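Local structure of sugar-binding transport ATP-binding protein (Pyrococcus horikoshii, 1V43) at residues Val229-Phe241 and Met359-Ile371. The protein binds ATP and probably hydrolyses it as the nucleotide-binding subunit of an ABC transporter for sugars. Sequence-based numbering, arbitrary orientation.
Sequences VYLRPNSVFVATF and MIHVFDKDTEKAI
Glu368 O takes the backbone N-H of Val236 at 2.9 Å. The CA of Ser235 adds a C-H...O contact to the same oxygen at 3.2 Å. Val236 N is in the first turn of helix 236-241, just after the N-cap position at Ser235. Two residues on, Ala370 N donates to Asn234 O at 3.0 Å; the bond is straight at nitrogen (175°), but the donor stands above the carbonyl plane. Together these bonds make a single beta bridge between Ser235 and Lys369.

Phe363 packs against the start of the helix, with Val236 CA over one face of its ring. Its CG is anti to its own carbonyl carbon (chi1 -50°), which turns the ring toward the helix start. CG2 of Val236 makes an off-centre CH-pi contact, 4.0 Å from the Phe363 ring centroid. CB of Ala239 meets CZ of Phe363 at 3.6 Å. The same Val236 methyl also meets CB of Glu368. A water links OE1 of Glu368 to Phe237 N, a second N-H of the first helical turn. A leucine in place of Phe363 would probably lose the CH-pi contact and leave a gap beside the Ala239 methyl.

Further along, Leu231 O lies at the edge of the His361 ring, 3.1 Å from CE1. A water joins His361 NE2 to Tyr230 O. The bent Met359 chain brings its CE to CD2 of Leu231, 3.6 Å away.

Strand 361-364 pairs with strand 283-288 in the MalK-type OB-fold region. The contact thus holds the chain's C-terminal end against the two short helices that follow strand 219-224 of the ATPase domain. Its polar part is two direct backbone bonds and two water links; its apolar part gathers mainly round the single Phe363 ring.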
loop_
_atom_site.group_PDB
_atom_site.type_symbol
_atom_site.label_atom_id
_atom_site.label_comp_id
_atom_site.label_asym_id
_atom_site.label_seq_id
_atom_site.Cartn_x
_atom_site.Cartn_y
_atom_site.Cartn_z
ATOM N N VAL A 229 -14.224 -14.043 3.846
ATOM C CA VAL A 229 -14.553 -12.622 3.942
ATOM C C VAL A 229 -14.264 -11.874 2.639
ATOM O O VAL A 229 -14.880 -10.857 2.352
ATOM C CB VAL A 229 -13.831 -11.929 5.131
ATOM C CG1 VAL A 229 -14.297 -12.563 6.428
ATOM C CG2 VAL A 229 -12.297 -12.027 4.983
ATOM N N TYR A 230 -13.341 -12.390 1.835
ATOM C CA TYR A 230 -13.031 -11.733 0.577
ATOM C C TYR A 230 -14.042 -12.097 -0.528
ATOM O O TYR A 230 -14.624 -11.216 -1.148
ATOM C CB TYR A 230 -11.613 -12.090 0.125
ATOM C CG TYR A 230 -11.305 -11.585 -1.269
ATOM C CD1 TYR A 230 -11.063 -10.226 -1.511
ATOM C CD2 TYR A 230 -11.277 -12.457 -2.345
ATOM C CE1 TYR A 230 -10.798 -9.762 -2.798
ATOM C CE2 TYR A 230 -11.021 -12.008 -3.625
ATOM C CZ TYR A 230 -10.783 -10.665 -3.851
ATOM O OH TYR A 230 -10.553 -10.240 -5.141
ATOM N N LEU A 231 -14.239 -13.390 -0.777
ATOM C CA LEU A 231 -15.175 -13.830 -1.815
ATOM C C LEU A 231 -16.626 -13.657 -1.417
ATOM O O LEU A 231 -17.487 -13.465 -2.278
ATOM C CB LEU A 231 -14.955 -15.302 -2.173
ATOM C CG LEU A 231 -13.636 -15.668 -2.848
ATOM C CD1 LEU A 231 -13.567 -17.181 -3.025
ATOM C CD2 LEU A 231 -13.526 -14.949 -4.187
ATOM N N ARG A 232 -16.908 -13.724 -0.120
ATOM C CA ARG A 232 -18.292 -13.591 0.312
ATOM C C ARG A 232 -18.543 -12.638 1.477
ATOM O O ARG A 232 -18.969 -13.046 2.551
ATOM C CB ARG A 232 -18.865 -14.985 0.614
ATOM C CG ARG A 232 -19.088 -15.820 -0.656
ATOM C CD ARG A 232 -19.405 -17.283 -0.369
ATOM N NE ARG A 232 -18.213 -18.038 0.021
ATOM C CZ ARG A 232 -17.244 -18.416 -0.814
ATOM N NH1 ARG A 232 -17.313 -18.122 -2.110
ATOM N NH2 ARG A 232 -16.195 -19.080 -0.349
ATOM N N PRO A 233 -18.266 -11.342 1.277
ATOM C CA PRO A 233 -18.500 -10.379 2.357
ATOM C C PRO A 233 -20.010 -10.364 2.627
ATOM O O PRO A 233 -20.796 -10.297 1.687
ATOM C CB PRO A 233 -18.018 -9.069 1.751
ATOM C CG PRO A 233 -18.378 -9.239 0.294
ATOM C CD PRO A 233 -17.904 -10.657 0.024
ATOM N N ASN A 234 -20.428 -10.432 3.887
ATOM C CA ASN A 234 -21.859 -10.441 4.153
ATOM C C ASN A 234 -22.485 -9.045 4.194
ATOM O O ASN A 234 -23.646 -8.899 4.566
ATOM C CB ASN A 234 -22.161 -11.169 5.458
ATOM C CG ASN A 234 -21.573 -10.475 6.653
ATOM O OD1 ASN A 234 -21.410 -9.254 6.661
ATOM N ND2 ASN A 234 -21.263 -11.244 7.684
ATOM N N SER A 235 -21.725 -8.025 3.801
ATOM C CA SER A 235 -22.243 -6.659 3.809
ATOM C C SER A 235 -21.355 -5.687 3.033
ATOM O O SER A 235 -20.224 -6.010 2.677
ATOM C CB SER A 235 -22.384 -6.171 5.245
ATOM O OG SER A 235 -21.122 -6.200 5.887
ATOM N N VAL A 236 -21.873 -4.493 2.773
ATOM C CA VAL A 236 -21.111 -3.481 2.048
ATOM C C VAL A 236 -19.837 -3.118 2.817
ATOM O O VAL A 236 -18.749 -3.074 2.235
ATOM C CB VAL A 236 -21.943 -2.196 1.825
ATOM C CG1 VAL A 236 -21.081 -1.121 1.177
ATOM C CG2 VAL A 236 -23.144 -2.505 0.943
ATOM N N PHE A 237 -19.966 -2.878 4.124
ATOM C CA PHE A 237 -18.801 -2.518 4.918
ATOM C C PHE A 237 -17.646 -3.518 4.799
ATOM O O PHE A 237 -16.504 -3.113 4.576
ATOM C CB PHE A 237 -19.142 -2.330 6.401
ATOM C CG PHE A 237 -18.009 -1.729 7.182
ATOM C CD1 PHE A 237 -17.803 -0.355 7.184
ATOM C CD2 PHE A 237 -17.078 -2.542 7.817
ATOM C CE1 PHE A 237 -16.690 0.200 7.800
ATOM C CE2 PHE A 237 -15.961 -1.995 8.435
ATOM C CZ PHE A 237 -15.766 -0.619 8.425
ATOM N N VAL A 238 -17.939 -4.808 4.959
ATOM C CA VAL A 238 -16.907 -5.838 4.846
ATOM C C VAL A 238 -16.413 -5.918 3.392
ATOM O O VAL A 238 -15.216 -6.054 3.136
ATOM C CB VAL A 238 -17.441 -7.253 5.272
ATOM C CG1 VAL A 238 -16.377 -8.293 5.028
ATOM C CG2 VAL A 238 -17.835 -7.267 6.779
ATOM N N ALA A 239 -17.341 -5.837 2.444
ATOM C CA ALA A 239 -16.979 -5.920 1.038
ATOM C C ALA A 239 -15.975 -4.845 0.642
ATOM O O ALA A 239 -15.096 -5.095 -0.173
ATOM C CB ALA A 239 -18.222 -5.801 0.156
ATOM N N THR A 240 -16.097 -3.656 1.231
ATOM C CA THR A 240 -15.209 -2.554 0.875
ATOM C C THR A 240 -14.037 -2.308 1.816
ATOM O O THR A 240 -13.232 -1.414 1.565
ATOM C CB THR A 240 -16.005 -1.225 0.724
ATOM O OG1 THR A 240 -16.611 -0.884 1.976
ATOM C CG2 THR A 240 -17.100 -1.365 -0.335
ATOM N N PHE A 241 -13.925 -3.085 2.889
ATOM C CA PHE A 241 -12.824 -2.876 3.823
ATOM C C PHE A 241 -11.632 -3.776 3.501
ATOM O O PHE A 241 -10.511 -3.537 3.959
ATOM C CB PHE A 241 -13.274 -3.114 5.269
ATOM C CG PHE A 241 -12.423 -2.408 6.286
ATOM C CD1 PHE A 241 -12.602 -1.045 6.543
ATOM C CD2 PHE A 241 -11.403 -3.086 6.943
ATOM C CE1 PHE A 241 -11.774 -0.377 7.434
ATOM C CE2 PHE A 241 -10.575 -2.434 7.830
ATOM C CZ PHE A 241 -10.753 -1.075 8.082
ATOM N N MET A 359 -18.664 -13.272 -10.097
ATOM C CA MET A 359 -18.007 -12.558 -9.001
ATOM C C MET A 359 -18.809 -11.328 -8.566
ATOM O O MET A 359 -18.300 -10.468 -7.855
ATOM C CB MET A 359 -16.600 -12.107 -9.415
ATOM C CG MET A 359 -15.644 -13.234 -9.785
ATOM S SD MET A 359 -15.487 -14.487 -8.496
ATOM C CE MET A 359 -14.258 -13.823 -7.517
ATOM N N ILE A 360 -20.066 -11.255 -8.985
ATOM C CA ILE A 360 -20.907 -10.116 -8.646
ATOM C C ILE A 360 -21.582 -10.220 -7.284
ATOM O O ILE A 360 -21.818 -11.309 -6.777
ATOM C CB ILE A 360 -21.977 -9.906 -9.742
ATOM C CG1 ILE A 360 -21.325 -9.232 -10.952
ATOM C CG2 ILE A 360 -23.150 -9.108 -9.206
ATOM C CD1 ILE A 360 -22.283 -8.883 -12.061
ATOM N N HIS A 361 -21.871 -9.068 -6.693
ATOM C CA HIS A 361 -22.545 -9.006 -5.399
ATOM C C HIS A 361 -23.718 -8.022 -5.484
ATOM O O HIS A 361 -23.732 -7.126 -6.334
ATOM C CB HIS A 361 -21.573 -8.541 -4.304
ATOM C CG HIS A 361 -20.355 -9.402 -4.167
ATOM N ND1 HIS A 361 -20.338 -10.555 -3.411
ATOM C CD2 HIS A 361 -19.135 -9.313 -4.747
ATOM C CE1 HIS A 361 -19.159 -11.140 -3.536
ATOM N NE2 HIS A 361 -18.411 -10.406 -4.341
ATOM N N VAL A 362 -24.694 -8.200 -4.599
ATOM C CA VAL A 362 -25.868 -7.339 -4.529
ATOM C C VAL A 362 -26.197 -7.168 -3.048
ATOM O O VAL A 362 -26.373 -8.150 -2.339
ATOM C CB VAL A 362 -27.093 -7.980 -5.216
ATOM C CG1 VAL A 362 -28.253 -6.974 -5.224
ATOM C CG2 VAL A 362 -26.738 -8.434 -6.630
ATOM N N PHE A 363 -26.265 -5.931 -2.576
ATOM C CA PHE A 363 -26.564 -5.685 -1.171
ATOM C C PHE A 363 -27.850 -4.863 -1.011
ATOM O O PHE A 363 -28.109 -3.929 -1.779
ATOM C CB PHE A 363 -25.407 -4.920 -0.495
ATOM C CG PHE A 363 -24.038 -5.513 -0.738
ATOM C CD1 PHE A 363 -23.364 -5.281 -1.935
ATOM C CD2 PHE A 363 -23.416 -6.292 0.241
ATOM C CE1 PHE A 363 -22.085 -5.814 -2.155
ATOM C CE2 PHE A 363 -22.138 -6.833 0.034
ATOM C CZ PHE A 363 -21.476 -6.591 -1.169
ATOM N N ASP A 364 -28.657 -5.215 -0.017
ATOM C CA ASP A 364 -29.879 -4.469 0.250
ATOM C C ASP A 364 -29.435 -3.035 0.489
ATOM O O ASP A 364 -28.498 -2.804 1.242
ATOM C CB ASP A 364 -30.564 -5.004 1.504
ATOM C CG ASP A 364 -31.798 -4.209 1.871
ATOM O OD1 ASP A 364 -31.654 -3.043 2.292
ATOM O OD2 ASP A 364 -32.909 -4.754 1.725
ATOM N N LYS A 365 -30.101 -2.072 -0.132
ATOM C CA LYS A 365 -29.693 -0.679 0.025
ATOM C C LYS A 365 -29.902 -0.088 1.415
ATOM O O LYS A 365 -29.206 0.856 1.800
ATOM C CB LYS A 365 -30.399 0.218 -1.004
ATOM C CG LYS A 365 -29.893 1.652 -0.951
ATOM C CD LYS A 365 -30.630 2.604 -1.873
ATOM C CE LYS A 365 -30.213 4.041 -1.564
ATOM N NZ LYS A 365 -31.020 5.071 -2.278
ATOM N N ASP A 366 -30.852 -0.625 2.174
ATOM C CA ASP A 366 -31.099 -0.086 3.504
ATOM C C ASP A 366 -30.233 -0.703 4.588
ATOM O O ASP A 366 -29.578 0.017 5.339
ATOM C CB ASP A 366 -32.575 -0.232 3.875
ATOM C CG ASP A 366 -33.481 0.553 2.952
ATOM O OD1 ASP A 366 -33.208 1.753 2.729
ATOM O OD2 ASP A 366 -34.465 -0.029 2.449
ATOM N N THR A 367 -30.231 -2.032 4.669
ATOM C CA THR A 367 -29.433 -2.730 5.679
ATOM C C THR A 367 -27.972 -2.921 5.228
ATOM O O THR A 367 -27.076 -3.079 6.056
ATOM C CB THR A 367 -30.038 -4.113 6.007
ATOM O OG1 THR A 367 -29.827 -5.001 4.903
ATOM C CG2 THR A 367 -31.545 -4.001 6.255
ATOM N N GLU A 368 -27.749 -2.881 3.915
ATOM C CA GLU A 368 -26.428 -3.060 3.308
ATOM C C GLU A 368 -25.927 -4.487 3.468
ATOM O O GLU A 368 -24.730 -4.754 3.351
ATOM C CB GLU A 368 -25.397 -2.068 3.884
ATOM C CG GLU A 368 -25.657 -0.615 3.482
ATOM C CD GLU A 368 -24.513 0.330 3.801
ATOM O OE1 GLU A 368 -23.796 0.104 4.799
ATOM O OE2 GLU A 368 -24.341 1.323 3.058
ATOM N N LYS A 369 -26.854 -5.403 3.730
ATOM C CA LYS A 369 -26.514 -6.808 3.892
ATOM C C LYS A 369 -26.585 -7.499 2.551
ATOM O O LYS A 369 -27.436 -7.180 1.712
ATOM C CB LYS A 369 -27.454 -7.485 4.893
ATOM C CG LYS A 369 -27.351 -6.873 6.289
ATOM C CD LYS A 369 -27.922 -7.768 7.365
ATOM C CE LYS A 369 -27.706 -7.149 8.737
ATOM N NZ LYS A 369 -28.071 -8.082 9.840
ATOM N N ALA A 370 -25.675 -8.443 2.352
ATOM C CA ALA A 370 -25.601 -9.177 1.108
ATOM C C ALA A 370 -26.866 -9.955 0.763
ATOM O O ALA A 370 -27.515 -10.558 1.628
ATOM C CB ALA A 370 -24.405 -10.123 1.135
ATOM N N ILE A 371 -27.203 -9.919 -0.521
ATOM C CA ILE A 371 -28.342 -10.632 -1.077
ATOM C C ILE A 371 -27.652 -11.505 -2.112
ATOM O O ILE A 371 -27.988 -12.675 -2.296
ATOM C CB ILE A 371 -29.299 -9.688 -1.817
ATOM C CG1 ILE A 371 -29.700 -8.523 -0.918
ATOM C CG2 ILE A 371 -30.526 -10.451 -2.261
ATOM C CD1 ILE A 371 -30.415 -7.420 -1.662
HETATM O O HOH W 1 -15.656 -10.740 -3.549
HETATM O O HOH W 2 -22.437 -2.209 5.860
#